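Long-range contacts in putative acetyltransferase (Nocardia farcinica, PDB 3D9W), which probably transfers the acetyl group of acetyl-CoA to arylamine substrates: residues A23-A28 and V42-T47; R31-A36 and T125-D130; A36-L41 and L144-L149. All blocks are in the same frame, centred on the assembly; numbering follows the deposited sequence.

Contact 1 of 3, residues A23-A28 and V42-T47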
ATOM      1  N   ALA A  23      -4.344  -6.873  16.730  1.00 22.50           N
ATOM      2  CA  ALA A  23      -4.376  -8.321  16.847  1.00 22.50           C
ATOM      3  C   ALA A  23      -4.237  -8.933  15.467  1.00 22.32           C
ATOM      4  O   ALA A  23      -3.532  -9.915  15.273  1.00 22.80           O
ATOM      5  CB  ALA A  23      -5.682  -8.763  17.472  1.00 21.92           C
ATOM      6  N   ARG A  24      -4.907  -8.327  14.503  1.00 23.15           N
ATOM      7  CA  ARG A  24      -4.884  -8.822  13.142  1.00 24.38           C
ATOM      8  C   ARG A  24      -3.515  -8.752  12.466  1.00 24.85           C
ATOM      9  O   ARG A  24      -3.178  -9.634  11.681  1.00 25.16           O
ATOM     10  CB  ARG A  24      -5.926  -8.066  12.314  1.00 24.65           C
ATOM     11  CG  ARG A  24      -6.229  -8.693  10.975  1.00 24.26           C
ATOM     12  CD  ARG A  24      -5.309  -8.169   9.902  1.00 22.71           C
ATOM     13  NE  ARG A  24      -5.556  -8.823   8.622  1.00 22.30           N
ATOM     14  CZ  ARG A  24      -4.981  -9.956   8.242  1.00 21.36           C
ATOM     15  NH1 ARG A  24      -4.118 -10.571   9.039  1.00 20.43           N
ATOM     16  NH2 ARG A  24      -5.270 -10.467   7.056  1.00 22.25           N
ATOM     17  N   ILE A  25      -2.730  -7.714  12.749  1.00 24.83           N
ATOM     18  CA  ILE A  25      -1.412  -7.593  12.127  1.00 24.31           C
ATOM     19  C   ILE A  25      -0.337  -8.221  12.985  1.00 24.95           C
ATOM     20  O   ILE A  25       0.799  -8.396  12.548  1.00 25.47           O
ATOM     21  CB  ILE A  25      -1.031  -6.127  11.861  1.00 23.77           C
ATOM     22  CG1 ILE A  25      -0.761  -5.400  13.184  1.00 23.27           C
ATOM     23  CG2 ILE A  25      -2.138  -5.454  11.048  1.00 24.29           C
ATOM     24  CD1 ILE A  25      -0.308  -3.952  13.003  1.00 19.72           C
ATOM     25  N   GLY A  26      -0.700  -8.553  14.218  1.00 25.66           N
ATOM     26  CA  GLY A  26       0.247  -9.189  15.117  1.00 25.52           C
ATOM     27  C   GLY A  26       1.145  -8.249  15.892  1.00 25.97           C
ATOM     28  O   GLY A  26       2.298  -8.570  16.172  1.00 25.73           O
ATOM     29  N   PHE A  27       0.634  -7.080  16.244  1.00 26.76           N
ATOM     30  CA  PHE A  27       1.447  -6.149  17.001  1.00 27.00           C
ATOM     31  C   PHE A  27       1.722  -6.757  18.377  1.00 27.53           C
ATOM     32  O   PHE A  27       0.919  -7.533  18.891  1.00 28.16           O
ATOM     33  CB  PHE A  27       0.724  -4.815  17.157  1.00 27.06           C
ATOM     34  CG  PHE A  27       1.602  -3.729  17.697  1.00 28.38           C
ATOM     35  CD1 PHE A  27       2.702  -3.285  16.967  1.00 28.54           C
ATOM     36  CD2 PHE A  27       1.362  -3.181  18.947  1.00 27.14           C
ATOM     37  CE1 PHE A  27       3.551  -2.314  17.478  1.00 29.03           C
ATOM     38  CE2 PHE A  27       2.208  -2.210  19.466  1.00 27.94           C
ATOM     39  CZ  PHE A  27       3.305  -1.776  18.731  1.00 28.81           C
ATOM     40  N   ALA A  28       2.851  -6.419  18.983  1.00 27.42           N
ATOM     41  CA  ALA A  28       3.147  -6.976  20.292  1.00 27.94           C
ATOM     42  C   ALA A  28       4.022  -6.072  21.156  1.00 28.14           C
ATOM     43  O   ALA A  28       4.446  -6.460  22.252  1.00 28.21           O
ATOM     44  CB  ALA A  28       3.799  -8.341  20.128  1.00 28.86           C
ATOM     45  N   VAL A  42       4.540  -0.671  10.916  1.00 22.10           N
ATOM     46  CA  VAL A  42       4.768  -0.765   9.480  1.00 21.98           C
ATOM     47  C   VAL A  42       5.100  -2.179   9.016  1.00 23.12           C
ATOM     48  O   VAL A  42       4.593  -2.658   7.999  1.00 23.24           O
ATOM     49  CB  VAL A  42       5.905   0.161   9.055  1.00 20.17           C
ATOM     50  CG1 VAL A  42       6.149   0.038   7.562  1.00 17.83           C
ATOM     51  CG2 VAL A  42       5.553   1.582   9.424  1.00 19.85           C
ATOM     52  N   TYR A  43       5.958  -2.844   9.770  1.00 23.40           N
ATOM     53  CA  TYR A  43       6.371  -4.195   9.447  1.00 24.11           C
ATOM     54  C   TYR A  43       5.211  -5.197   9.516  1.00 24.39           C
ATOM     55  O   TYR A  43       4.968  -5.952   8.571  1.00 23.78           O
ATOM     56  CB  TYR A  43       7.496  -4.593  10.402  1.00 24.84           C
ATOM     57  CG  TYR A  43       8.067  -5.971  10.190  1.00 26.10           C
ATOM     58  CD1 TYR A  43       7.367  -7.107  10.601  1.00 27.50           C
ATOM     59  CD2 TYR A  43       9.328  -6.139   9.624  1.00 26.48           C
ATOM     60  CE1 TYR A  43       7.911  -8.381  10.463  1.00 28.44           C
ATOM     61  CE2 TYR A  43       9.886  -7.404   9.479  1.00 28.46           C
ATOM     62  CZ  TYR A  43       9.172  -8.524   9.905  1.00 29.98           C
ATOM     63  OH  TYR A  43       9.730  -9.778   9.800  1.00 31.89           O
ATOM     64  N   ARG A  44       4.492  -5.195  10.633  1.00 24.49           N
ATOM     65  CA  ARG A  44       3.370  -6.111  10.826  1.00 24.52           C
ATOM     66  C   ARG A  44       2.315  -5.970   9.740  1.00 24.37           C
ATOM     67  O   ARG A  44       1.870  -6.962   9.166  1.00 23.27           O
ATOM     68  CB  ARG A  44       2.713  -5.863  12.188  1.00 26.11           C
ATOM     69  CG  ARG A  44       3.615  -6.059  13.386  1.00 26.54           C
ATOM     70  CD  ARG A  44       4.187  -7.453  13.410  1.00 28.40           C
ATOM     71  NE  ARG A  44       4.882  -7.731  14.663  1.00 30.63           N
ATOM     72  CZ  ARG A  44       5.560  -8.848  14.904  1.00 30.14           C
ATOM     73  NH1 ARG A  44       5.629  -9.790  13.973  1.00 28.18           N
ATOM     74  NH2 ARG A  44       6.169  -9.017  16.071  1.00 28.45           N
ATOM     75  N   HIS A  45       1.919  -4.725   9.477  1.00 24.08           N
ATOM     76  CA  HIS A  45       0.901  -4.406   8.475  1.00 23.52           C
ATOM     77  C   HIS A  45       1.327  -4.795   7.069  1.00 22.22           C
ATOM     78  O   HIS A  45       0.621  -5.524   6.381  1.00 24.12           O
ATOM     79  CB  HIS A  45       0.576  -2.904   8.519  1.00 24.74           C
ATOM     80  CG  HIS A  45      -0.607  -2.503   7.684  1.00 24.91           C
ATOM     81  ND1 HIS A  45      -1.689  -1.827   8.205  1.00 23.68           N
ATOM     82  CD2 HIS A  45      -0.863  -2.654   6.363  1.00 23.36           C
ATOM     83  CE1 HIS A  45      -2.560  -1.579   7.243  1.00 23.05           C
ATOM     84  NE2 HIS A  45      -2.082  -2.070   6.116  1.00 23.64           N
ATOM     85  N   THR A  46       2.479  -4.310   6.634  1.00 20.80           N
ATOM     86  CA  THR A  46       2.935  -4.625   5.292  1.00 18.92           C
ATOM     87  C   THR A  46       3.115  -6.107   5.052  1.00 18.52           C
ATOM     88  O   THR A  46       2.989  -6.561   3.921  1.00 19.26           O
ATOM     89  CB  THR A  46       4.252  -3.914   4.967  1.00 18.37           C
ATOM     90  OG1 THR A  46       5.215  -4.194   5.994  1.00 16.39           O
ATOM     91  CG2 THR A  46       4.018  -2.410   4.852  1.00 15.87           C
ATOM     92  N   THR A  47       3.403  -6.868   6.105  1.00 18.09           N
ATOM     93  CA  THR A  47       3.614  -8.312   5.945  1.00 17.41           C
ATOM     94  C   THR A  47       2.412  -9.160   6.331  1.00 16.18           C
ATOM     95  O   THR A  47       2.448 -10.384   6.220  1.00 14.42           O
ATOM     96  CB  THR A  47       4.843  -8.811   6.745  1.00 17.35           C
ATOM     97  OG1 THR A  47       4.616  -8.648   8.146  1.00 17.23           O
ATOM     98  CG2 THR A  47       6.081  -8.031   6.349  1.00 17.19           C
TER

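Contact 2 of 3, residues R31-A36 and T125-D130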
ATOM      1  N   ARG A  31       2.413   0.182  23.501  1.00 30.55           N
ATOM      2  CA  ARG A  31       1.403   1.011  22.859  1.00 29.71           C
ATOM      3  C   ARG A  31       1.568   2.513  22.987  1.00 30.35           C
ATOM      4  O   ARG A  31       0.653   3.208  23.417  1.00 31.37           O
ATOM      5  CB  ARG A  31       0.029   0.628  23.365  1.00 28.95           C
ATOM      6  CG  ARG A  31      -0.371  -0.764  23.025  1.00 29.22           C
ATOM      7  CD  ARG A  31      -1.868  -0.859  23.055  1.00 30.50           C
ATOM      8  NE  ARG A  31      -2.338  -2.185  22.687  1.00 33.04           N
ATOM      9  CZ  ARG A  31      -3.622  -2.501  22.572  1.00 34.15           C
ATOM     10  NH1 ARG A  31      -4.549  -1.576  22.799  1.00 35.70           N
ATOM     11  NH2 ARG A  31      -3.980  -3.736  22.241  1.00 33.60           N
ATOM     12  N   ALA A  32       2.728   3.021  22.596  1.00 31.49           N
ATOM     13  CA  ALA A  32       2.989   4.452  22.662  1.00 31.33           C
ATOM     14  C   ALA A  32       3.570   4.884  21.323  1.00 31.70           C
ATOM     15  O   ALA A  32       4.040   4.045  20.540  1.00 31.64           O
ATOM     16  CB  ALA A  32       3.979   4.756  23.780  1.00 32.89           C
ATOM     17  N   PRO A  33       3.548   6.200  21.043  1.00 31.05           N
ATOM     18  CA  PRO A  33       4.066   6.793  19.805  1.00 30.94           C
ATOM     19  C   PRO A  33       5.588   6.890  19.723  1.00 31.21           C
ATOM     20  O   PRO A  33       6.135   7.975  19.513  1.00 31.66           O
ATOM     21  CB  PRO A  33       3.406   8.166  19.785  1.00 31.36           C
ATOM     22  CG  PRO A  33       3.322   8.504  21.233  1.00 31.12           C
ATOM     23  CD  PRO A  33       2.832   7.212  21.840  1.00 30.39           C
ATOM     24  N   THR A  34       6.261   5.754  19.873  1.00 31.11           N
ATOM     25  CA  THR A  34       7.718   5.701  19.813  1.00 31.55           C
ATOM     26  C   THR A  34       8.175   5.143  18.465  1.00 31.90           C
ATOM     27  O   THR A  34       7.451   4.367  17.823  1.00 32.96           O
ATOM     28  CB  THR A  34       8.294   4.814  20.958  1.00 32.36           C
ATOM     29  OG1 THR A  34       7.855   3.454  20.801  1.00 30.38           O
ATOM     30  CG2 THR A  34       7.824   5.343  22.322  1.00 31.97           C
ATOM     31  N   LEU A  35       9.365   5.553  18.025  1.00 31.08           N
ATOM     32  CA  LEU A  35       9.903   5.080  16.751  1.00 29.67           C
ATOM     33  C   LEU A  35       9.939   3.556  16.744  1.00 28.68           C
ATOM     34  O   LEU A  35       9.801   2.936  15.686  1.00 28.73           O
ATOM     35  CB  LEU A  35      11.323   5.629  16.506  1.00 28.20           C
ATOM     36  CG  LEU A  35      12.060   5.124  15.251  1.00 26.39           C
ATOM     37  CD1 LEU A  35      11.281   5.489  13.997  1.00 25.68           C
ATOM     38  CD2 LEU A  35      13.444   5.726  15.191  1.00 24.03           C
ATOM     39  N   ALA A  36      10.128   2.962  17.922  1.00 26.97           N
ATOM     40  CA  ALA A  36      10.180   1.509  18.045  1.00 25.73           C
ATOM     41  C   ALA A  36       8.840   0.908  17.638  1.00 25.81           C
ATOM     42  O   ALA A  36       8.786  -0.109  16.943  1.00 26.28           O
ATOM     43  CB  ALA A  36      10.525   1.111  19.464  1.00 23.14           C
ATOM     44  N   THR A 125       5.438  11.453  12.517  1.00 27.00           N
ATOM     45  CA  THR A 125       6.339  12.003  13.535  1.00 26.75           C
ATOM     46  C   THR A 125       6.153  11.295  14.884  1.00 27.48           C
ATOM     47  O   THR A 125       5.030  11.156  15.368  1.00 25.53           O
ATOM     48  CB  THR A 125       6.079  13.494  13.740  1.00 25.55           C
ATOM     49  OG1 THR A 125       4.752  13.681  14.252  1.00 24.18           O
ATOM     50  CG2 THR A 125       6.226  14.234  12.421  1.00 24.95           C
ATOM     51  N   THR A 126       7.254  10.851  15.488  1.00 29.09           N
ATOM     52  CA  THR A 126       7.171  10.160  16.767  1.00 31.56           C
ATOM     53  C   THR A 126       7.340  11.121  17.933  1.00 33.48           C
ATOM     54  O   THR A 126       7.492  12.329  17.744  1.00 33.57           O
ATOM     55  CB  THR A 126       8.233   9.032  16.892  1.00 32.85           C
ATOM     56  OG1 THR A 126       9.496   9.579  17.313  1.00 32.29           O
ATOM     57  CG2 THR A 126       8.389   8.312  15.557  1.00 31.29           C
ATOM     58  N   ALA A 127       7.320  10.569  19.144  1.00 35.63           N
ATOM     59  CA  ALA A 127       7.441  11.366  20.360  1.00 38.01           C
ATOM     60  C   ALA A 127       8.869  11.401  20.912  1.00 40.11           C
ATOM     61  O   ALA A 127       9.127  12.020  21.949  1.00 41.18           O
ATOM     62  CB  ALA A 127       6.487  10.823  21.416  1.00 36.81           C
ATOM     63  N   ASP A 128       9.793  10.750  20.211  1.00 41.35           N
ATOM     64  CA  ASP A 128      11.181  10.689  20.644  1.00 41.66           C
ATOM     65  C   ASP A 128      12.001  11.865  20.124  1.00 41.51           C
ATOM     66  O   ASP A 128      12.908  12.356  20.805  1.00 42.42           O
ATOM     67  CB  ASP A 128      11.803   9.383  20.163  1.00 43.83           C
ATOM     68  CG  ASP A 128      10.853   8.198  20.306  1.00 46.02           C
ATOM     69  OD1 ASP A 128      10.417   7.908  21.445  1.00 46.39           O
ATOM     70  OD2 ASP A 128      10.537   7.561  19.270  1.00 48.22           O
ATOM     71  N   ASP A 129      11.688  12.320  18.918  1.00 40.51           N
ATOM     72  CA  ASP A 129      12.428  13.427  18.338  1.00 39.46           C
ATOM     73  C   ASP A 129      11.672  14.075  17.189  1.00 37.97           C
ATOM     74  O   ASP A 129      10.505  13.760  16.945  1.00 38.81           O
ATOM     75  CB  ASP A 129      13.790  12.931  17.857  1.00 42.01           C
ATOM     76  CG  ASP A 129      13.669  11.879  16.773  1.00 43.10           C
ATOM     77  OD1 ASP A 129      13.102  12.218  15.704  1.00 44.29           O
ATOM     78  OD2 ASP A 129      14.131  10.725  16.989  1.00 43.30           O
ATOM     79  N   ASP A 130      12.349  14.954  16.460  1.00 36.12           N
ATOM     80  CA  ASP A 130      11.719  15.680  15.369  1.00 34.02           C
ATOM     81  C   ASP A 130      11.893  15.067  13.986  1.00 31.58           C
ATOM     82  O   ASP A 130      11.540  15.694  12.988  1.00 31.03           O
ATOM     83  CB  ASP A 130      12.243  17.118  15.344  1.00 36.57           C
ATOM     84  CG  ASP A 130      12.670  17.620  16.727  1.00 40.40           C
ATOM     85  OD1 ASP A 130      12.256  18.748  17.092  1.00 41.60           O
ATOM     86  OD2 ASP A 130      13.428  16.901  17.440  1.00 42.37           O
TER

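Contact 3 of 3, residues A36-L41 and L144-L149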
ATOM      1  N   ALA A  36      10.128   2.962  17.922  1.00 26.97           N
ATOM      2  CA  ALA A  36      10.180   1.509  18.045  1.00 25.73           C
ATOM      3  C   ALA A  36       8.840   0.908  17.638  1.00 25.81           C
ATOM      4  O   ALA A  36       8.786  -0.109  16.943  1.00 26.28           O
ATOM      5  CB  ALA A  36      10.525   1.111  19.464  1.00 23.14           C
ATOM      6  N   THR A  37       7.760   1.550  18.068  1.00 25.43           N
ATOM      7  CA  THR A  37       6.419   1.100  17.735  1.00 25.66           C
ATOM      8  C   THR A  37       6.145   1.292  16.240  1.00 25.54           C
ATOM      9  O   THR A  37       5.649   0.385  15.567  1.00 25.08           O
ATOM     10  CB  THR A  37       5.370   1.876  18.555  1.00 26.27           C
ATOM     11  OG1 THR A  37       5.309   1.324  19.875  1.00 26.89           O
ATOM     12  CG2 THR A  37       3.994   1.807  17.894  1.00 26.05           C
ATOM     13  N   LEU A  38       6.475   2.473  15.723  1.00 25.13           N
ATOM     14  CA  LEU A  38       6.249   2.762  14.310  1.00 22.53           C
ATOM     15  C   LEU A  38       6.966   1.763  13.430  1.00 21.95           C
ATOM     16  O   LEU A  38       6.424   1.314  12.430  1.00 23.38           O
ATOM     17  CB  LEU A  38       6.719   4.173  13.958  1.00 20.23           C
ATOM     18  CG  LEU A  38       6.357   4.671  12.558  1.00 17.73           C
ATOM     19  CD1 LEU A  38       4.852   4.746  12.397  1.00 16.33           C
ATOM     20  CD2 LEU A  38       6.975   6.027  12.353  1.00 17.28           C
ATOM     21  N   ARG A  39       8.190   1.415  13.797  1.00 22.04           N
ATOM     22  CA  ARG A  39       8.950   0.456  13.011  1.00 22.85           C
ATOM     23  C   ARG A  39       8.304  -0.922  13.023  1.00 22.74           C
ATOM     24  O   ARG A  39       8.532  -1.713  12.117  1.00 21.48           O
ATOM     25  CB  ARG A  39      10.390   0.360  13.516  1.00 23.22           C
ATOM     26  CG  ARG A  39      11.309   1.469  13.011  1.00 25.08           C
ATOM     27  CD  ARG A  39      12.692   1.335  13.636  1.00 27.61           C
ATOM     28  NE  ARG A  39      13.256  -0.016  13.492  1.00 28.21           N
ATOM     29  CZ  ARG A  39      14.020  -0.422  12.478  1.00 27.96           C
ATOM     30  NH1 ARG A  39      14.334   0.417  11.494  1.00 26.73           N
ATOM     31  NH2 ARG A  39      14.467  -1.672  12.453  1.00 26.85           N
ATOM     32  N   GLU A  40       7.493  -1.209  14.042  1.00 23.35           N
ATOM     33  CA  GLU A  40       6.826  -2.511  14.105  1.00 23.19           C
ATOM     34  C   GLU A  40       5.449  -2.459  13.460  1.00 21.77           C
ATOM     35  O   GLU A  40       5.007  -3.419  12.845  1.00 19.88           O
ATOM     36  CB  GLU A  40       6.673  -3.000  15.540  1.00 24.10           C
ATOM     37  CG  GLU A  40       6.436  -4.501  15.609  1.00 25.12           C
ATOM     38  CD  GLU A  40       5.862  -4.936  16.937  1.00 27.25           C
ATOM     39  OE1 GLU A  40       6.325  -4.409  17.979  1.00 28.73           O
ATOM     40  OE2 GLU A  40       4.958  -5.806  16.938  1.00 26.24           O
ATOM     41  N   LEU A  41       4.770  -1.331  13.612  1.00 21.85           N
ATOM     42  CA  LEU A  41       3.458  -1.170  13.023  1.00 23.05           C
ATOM     43  C   LEU A  41       3.584  -1.369  11.520  1.00 23.13           C
ATOM     44  O   LEU A  41       2.847  -2.152  10.924  1.00 24.23           O
ATOM     45  CB  LEU A  41       2.913   0.222  13.332  1.00 24.18           C
ATOM     46  CG  LEU A  41       2.580   0.507  14.803  1.00 25.39           C
ATOM     47  CD1 LEU A  41       2.038   1.931  14.963  1.00 24.18           C
ATOM     48  CD2 LEU A  41       1.542  -0.495  15.284  1.00 24.22           C
ATOM     49  N   LEU A 144       8.853  -2.519   4.489  1.00 20.61           N
ATOM     50  CA  LEU A 144       8.342  -3.069   5.749  1.00 20.67           C
ATOM     51  C   LEU A 144       8.831  -2.330   7.001  1.00 20.48           C
ATOM     52  O   LEU A 144       8.702  -2.831   8.112  1.00 20.56           O
ATOM     53  CB  LEU A 144       8.669  -4.562   5.853  1.00 19.11           C
ATOM     54  CG  LEU A 144      10.076  -5.038   5.498  1.00 18.04           C
ATOM     55  CD1 LEU A 144      11.084  -4.469   6.486  1.00 17.59           C
ATOM     56  CD2 LEU A 144      10.100  -6.561   5.512  1.00 15.87           C
ATOM     57  N   ARG A 145       9.388  -1.137   6.795  1.00 21.52           N
ATOM     58  CA  ARG A 145       9.877  -0.259   7.868  1.00 21.48           C
ATOM     59  C   ARG A 145       9.764   1.128   7.279  1.00 20.10           C
ATOM     60  O   ARG A 145       9.939   1.305   6.078  1.00 20.43           O
ATOM     61  CB  ARG A 145      11.349  -0.515   8.216  1.00 22.67           C
ATOM     62  CG  ARG A 145      11.683  -1.959   8.567  1.00 24.93           C
ATOM     63  CD  ARG A 145      12.378  -2.064   9.901  1.00 24.21           C
ATOM     64  NE  ARG A 145      11.445  -2.289  11.001  1.00 23.55           N
ATOM     65  CZ  ARG A 145      11.229  -3.472  11.575  1.00 23.37           C
ATOM     66  NH1 ARG A 145      11.877  -4.545  11.147  1.00 22.50           N
ATOM     67  NH2 ARG A 145      10.384  -3.573  12.598  1.00 22.12           N
ATOM     68  N   PRO A 146       9.460   2.131   8.107  1.00 19.25           N
ATOM     69  CA  PRO A 146       9.348   3.479   7.558  1.00 19.03           C
ATOM     70  C   PRO A 146      10.717   4.013   7.154  1.00 19.73           C
ATOM     71  O   PRO A 146      11.738   3.621   7.715  1.00 20.00           O
ATOM     72  CB  PRO A 146       8.744   4.261   8.712  1.00 20.08           C
ATOM     73  CG  PRO A 146       9.373   3.603   9.905  1.00 19.57           C
ATOM     74  CD  PRO A 146       9.269   2.136   9.567  1.00 19.30           C
ATOM     75  N   TYR A 147      10.745   4.886   6.158  1.00 20.02           N
ATOM     76  CA  TYR A 147      12.000   5.478   5.740  1.00 20.19           C
ATOM     77  C   TYR A 147      11.972   6.962   6.073  1.00 21.18           C
ATOM     78  O   TYR A 147      10.978   7.644   5.841  1.00 19.97           O
ATOM     79  CB  TYR A 147      12.255   5.253   4.247  1.00 19.46           C
ATOM     80  CG  TYR A 147      11.193   5.751   3.301  1.00 18.66           C
ATOM     81  CD1 TYR A 147      10.104   4.955   2.960  1.00 17.85           C
ATOM     82  CD2 TYR A 147      11.321   6.993   2.680  1.00 19.45           C
ATOM     83  CE1 TYR A 147       9.178   5.376   2.016  1.00 17.68           C
ATOM     84  CE2 TYR A 147      10.404   7.425   1.739  1.00 19.26           C
ATOM     85  CZ  TYR A 147       9.336   6.613   1.407  1.00 19.22           C
ATOM     86  OH  TYR A 147       8.440   7.043   0.456  1.00 19.32           O
ATOM     87  N   GLU A 148      13.067   7.443   6.651  1.00 22.85           N
ATOM     88  CA  GLU A 148      13.181   8.837   7.052  1.00 25.27           C
ATOM     89  C   GLU A 148      13.023   9.792   5.874  1.00 25.72           C
ATOM     90  O   GLU A 148      13.512   9.522   4.772  1.00 28.19           O
ATOM     91  CB  GLU A 148      14.526   9.055   7.745  1.00 25.87           C
ATOM     92  CG  GLU A 148      14.850  10.503   8.050  1.00 29.42           C
ATOM     93  CD  GLU A 148      15.887  10.647   9.149  1.00 31.40           C
ATOM     94  OE1 GLU A 148      16.936   9.963   9.078  1.00 32.70           O
ATOM     95  OE2 GLU A 148      15.652  11.450  10.082  1.00 32.07           O
ATOM     96  N   LEU A 149      12.341  10.911   6.101  1.00 24.34           N
ATOM     97  CA  LEU A 149      12.127  11.882   5.034  1.00 23.31           C
ATOM     98  C   LEU A 149      13.327  12.805   4.829  1.00 22.83           C
ATOM     99  O   LEU A 149      13.212  14.008   5.038  1.00 21.93           O
ATOM    100  CB  LEU A 149      10.886  12.740   5.325  1.00 22.64           C
ATOM    101  CG  LEU A 149      10.108  13.371   4.159  1.00 21.64           C
ATOM    102  CD1 LEU A 149       9.987  14.857   4.385  1.00 21.09           C
ATOM    103  CD2 LEU A 149      10.786  13.083   2.822  1.00 20.91           C
TER

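Contact 1 of 3, residues A23-A28 and V42-T47
The carbonyl oxygen of G26 lies over one face of the R44 guanidinium, 3.0 Å above its plane and displaced toward the rim, while F27 CA approaches the group obliquely. G26 O is 3.1 Å from R44 NE, but the angle is too poor for a hydrogen bond; NE instead makes a salt bridge with E40, one turn earlier on helix 35-48. The contact packs the end of helix 18-25 against helix 35-48, two members of the N-terminal helical region of the arylamine N-acetyltransferase fold. Helix 18-25 ends in a Schellman motif with G26, at positive phi, as its C-prime residue; F27 N turns back to L22 O, and the chain leaves the helix past R44. The chain of R44 bends at chi2 (-58°), which folds CD back to 3.5 Å from G26 O. Its inner carbons meet I25, whose side chain crosses that of R44 at about a right angle. Placed between the backbone N and the carbonyl carbon (chi1 70°), I25 CG1 comes within 3.6 Å of R44 CB. The H45 ring leads off to other partners: ND1 bonds to Y21 OH, NE2 to N85 OD1, and F89 meets the ring at about 90°. Beside that residue's backbone, the second branch of I25 completes the packing, with CG2 4.1 Å from H45 CA.

Contact 2 of 3, residues R31-A36 and T125-D130
P33 and A127 are joined by a backbone hydrogen bond: A127 N donates to P33 O over 2.9 Å, coming in nearly along the C=O axis. P33 is the centre of an inverse gamma turn just ahead of helix 35-48, and A127 belongs to the loop that links strands 117-125 and 132-135. A second bond runs from L35 N, in the first turn of the helix, to D128 OD2, 2.6 Å away and nearly straight (164°). The same oxygen accepts T126 OG1 at 3.0 Å, which arrives from above the carboxylate plane, 51° out of it. OD2 is thus held by two donors, one from each segment. Apolar contacts fill in around these bonds. P33 CG rests on A127 CB at 3.9 Å, and T126 CG2, anti to its own carbonyl carbon, is set against L35 CA at 3.8 Å; L35 and T126 also touch W133 of the next strand. At the N-cap, T34 OG1 bonds weakly to T37 N, whereas L35 N is taken by an aspartate from a distant loop. The positive end of the helix dipole, together with the two donors, would be expected to stabilise the negative charge of D128.

Contact 3 of 3, residues A36-L41 and L144-L149
R39 and R145 bring the two backbones within 5.3 Å, CA to CA, where the loop entering strand 147-148 passes along one flank of helix 35-48. The R145 side chain doubles back at chi2 (-126°) and chi3 (93°), carrying its guanidinium up to the R39 carbonyl. There R39 O is forked by two weak hydrogen bonds, from R145 NH2 at 2.7 Å and from R145 NE at 3.2 Å. The two guanidinium planes lie only 11° apart. R145 CD sits over one face of the R39 group, 3.1 Å above its plane and toward the rim, while R39 NH2 lies over a face of the R145 group, 3.4 Å from R145 NE. These two donors make no bond, and their like charges would be expected to offset part of the gain from packing. Strand 147-148 is an outermost strand of the antiparallel sheet, hydrogen-bonded to strand 132-135, so the contact joins the N-terminal helical region of this acetyltransferase fold to the edge of its eight-stranded sheet. Beside the arginines the packing is apolar. P146 lies across two side chains of the helix: its CD is 4.1 Å from R39 CG, and its CG is 4.2 Å from L38 CG. L38, with CG anti to the backbone N, also touches C135 on strand 132-135 and L93 on helix 82-95.

Overall arrangement
From the N terminus, contact 1 closes the shortest loop, 13 residues between its segments, and pairs helix 18-25 with the later turns of helix 35-48. Contact 2 ties the start of that helix to the loop between strands 117-125 and 132-135, spanning 88 residues; contact 3 spans 102 and fastens its middle to the loop before strand 147-148. All three pairs alternate along the chain, so each crosses the others and none nests. The segments of contacts 2 and 3 overlap at A36, the contact centres about 10 Å apart; contacts 1 and 3 meet where Y43 and T46 pack on L144. Helix 35-48 thus joins the N-terminal helix to the edge region of the eight-stranded sheet.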